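Side-chain contact in actin binding protein family protein (Entamoeba histolytica HM-1:IMSS, PDB 6K2F), which probably binds actin monomers in their ADP form and restrains polymerization by sequestering them, this chain being the N-terminal ADF-homology domain of a twinfilin: residues I2-T6 with D7-K11. Residues are numbered along the deposited sequence; the frame is centred on the assembly and turned at random.
Sequences IELST and DLINK
Ser5 accepts the backbone N-H of Leu8 through its side-chain oxygen, OG to N 3.0 Å with an N-H...O angle of 153°, which makes it the N-cap of helix 6-18. The first torsion explains the reach: at chi1 67° OG lies between the backbone N and the carbonyl carbon of Ser5, a rotamer that swings it toward the N-H groups of the first turn, where Leu8 N precedes the regular bonding pattern. Ser5 OG also lies 3.3 Å from Leu8 CB.

The main-chain ladder begins at the cap residue itself. Ile9 N donates to Ser5 O at 3.0 Å and 168°, and Asn10 N donates to Thr6 O at 2.9 Å, both nearly straight. Within the turn Ser5 thus accepts two bonds, at OG and at its carbonyl.

The apolar part centres on Leu4, whose CB points toward the helix. Leu4 CB lies 3.7 Å from Ile9 CG1, the two side chains crossing at about a right angle. These residues, one before the N-cap and four after it, form the hydrophobic staple; Leu8 CD2 adds to it, 3.9 Å from Leu4 CG. Ile9 CG1 also comes within 3.4 Å of Ser5 O, and the side chain runs beside the oxygen that its own N-H binds.

Strand 3-4 pairs in parallel with strand 32-39, the backbones of Glu3 and Ser5 both bonding Ile33. Ser5 OG donates to Ile33 O while accepting from Leu8 N, which holds the hydroxyl at both functions. Leu8 rests on Ile24 and Ala26 of strand 23-29, whereas Leu4 and Ile9 both touch Thr108, and the start of helix 6-18 thereby lies on the sheet next to helix 103-109.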
loop_
_atom_site.group_PDB
_atom_site.type_symbol
_atom_site.label_atom_id
_atom_site.label_comp_id
_atom_site.label_asym_id
_atom_site.label_seq_id
_atom_site.Cartn_x
_atom_site.Cartn_y
_atom_site.Cartn_z
ATOM N N ILE A 2 -25.703 7.920 -13.526
ATOM C CA ILE A 2 -25.106 6.949 -12.571
ATOM C C ILE A 2 -24.321 7.777 -11.550
ATOM O O ILE A 2 -23.515 8.618 -11.969
ATOM C CB ILE A 2 -24.196 5.950 -13.309
ATOM C CG1 ILE A 2 -24.958 5.131 -14.358
ATOM C CG2 ILE A 2 -23.465 5.046 -12.338
ATOM C CD1 ILE A 2 -25.956 4.155 -13.778
ATOM N N GLU A 3 -24.529 7.515 -10.264
ATOM C CA GLU A 3 -23.799 8.201 -9.169
ATOM C C GLU A 3 -22.879 7.201 -8.478
ATOM O O GLU A 3 -23.147 6.016 -8.527
ATOM C CB GLU A 3 -24.797 8.822 -8.198
ATOM C CG GLU A 3 -25.655 9.908 -8.841
ATOM C CD GLU A 3 -24.910 11.158 -9.294
ATOM O OE1 GLU A 3 -23.940 11.527 -8.620
ATOM O OE2 GLU A 3 -25.267 11.719 -10.356
ATOM N N LEU A 4 -21.812 7.674 -7.850
ATOM C CA LEU A 4 -20.991 6.808 -6.968
ATOM C C LEU A 4 -21.857 6.337 -5.803
ATOM O O LEU A 4 -22.633 7.145 -5.236
ATOM C CB LEU A 4 -19.778 7.578 -6.445
ATOM C CG LEU A 4 -18.581 7.688 -7.383
ATOM C CD1 LEU A 4 -18.865 8.635 -8.516
ATOM C CD2 LEU A 4 -17.328 8.131 -6.636
ATOM N N SER A 5 -21.690 5.079 -5.413
ATOM C CA SER A 5 -22.384 4.531 -4.230
ATOM C C SER A 5 -21.832 5.228 -2.991
ATOM O O SER A 5 -20.675 5.643 -2.993
ATOM C CB SER A 5 -22.259 3.051 -4.116
ATOM O OG SER A 5 -20.930 2.654 -3.860
ATOM N N THR A 6 -22.644 5.322 -1.951
ATOM C CA THR A 6 -22.189 5.828 -0.635
ATOM C C THR A 6 -20.994 4.998 -0.158
ATOM O O THR A 6 -20.023 5.598 0.346
ATOM C CB THR A 6 -23.313 5.792 0.400
ATOM O OG1 THR A 6 -24.385 6.562 -0.134
ATOM C CG2 THR A 6 -22.874 6.343 1.739
ATOM N N ASP A 7 -21.054 3.669 -0.299
ATOM C CA ASP A 7 -19.959 2.793 0.190
ATOM C C ASP A 7 -18.673 3.154 -0.547
ATOM O O ASP A 7 -17.628 3.199 0.093
ATOM C CB ASP A 7 -20.271 1.304 0.035
ATOM C CG ASP A 7 -21.137 0.725 1.144
ATOM O OD1 ASP A 7 -21.347 1.419 2.163
ATOM O OD2 ASP A 7 -21.593 -0.423 0.984
ATOM N N LEU A 8 -18.745 3.370 -1.865
ATOM C CA LEU A 8 -17.535 3.695 -2.664
ATOM C C LEU A 8 -16.986 5.036 -2.191
ATOM O O LEU A 8 -15.777 5.143 -2.007
ATOM C CB LEU A 8 -17.861 3.730 -4.163
ATOM C CG LEU A 8 -16.728 4.206 -5.083
ATOM C CD1 LEU A 8 -15.470 3.379 -4.873
ATOM C CD2 LEU A 8 -17.170 4.150 -6.540
ATOM N N ILE A 9 -17.833 6.042 -2.027
ATOM C CA ILE A 9 -17.350 7.375 -1.565
ATOM C C ILE A 9 -16.681 7.213 -0.200
ATOM O O ILE A 9 -15.594 7.765 -0.020
ATOM C CB ILE A 9 -18.460 8.421 -1.543
ATOM C CG1 ILE A 9 -19.050 8.633 -2.938
ATOM C CG2 ILE A 9 -17.934 9.720 -0.965
ATOM C CD1 ILE A 9 -20.376 9.335 -2.938
ATOM N N ASN A 10 -17.317 6.518 0.737
ATOM C CA ASN A 10 -16.760 6.310 2.101
ATOM C C ASN A 10 -15.384 5.627 2.020
ATOM O O ASN A 10 -14.454 6.076 2.722
ATOM C CB ASN A 10 -17.717 5.495 2.972
ATOM C CG ASN A 10 -17.129 5.144 4.324
ATOM O OD1 ASN A 10 -17.147 3.985 4.738
ATOM N ND2 ASN A 10 -16.594 6.142 5.011
ATOM N N LYS A 11 -15.273 4.537 1.257
ATOM C CA LYS A 11 -14.024 3.746 1.203
ATOM C C LYS A 11 -12.944 4.600 0.541
ATOM O O LYS A 11 -11.790 4.578 0.998
ATOM C CB LYS A 11 -14.232 2.432 0.449
ATOM C CG LYS A 11 -15.122 1.402 1.135
ATOM C CD LYS A 11 -14.801 1.074 2.583
ATOM C CE LYS A 11 -15.902 0.264 3.238
ATOM N NZ LYS A 11 -17.217 0.940 3.134
#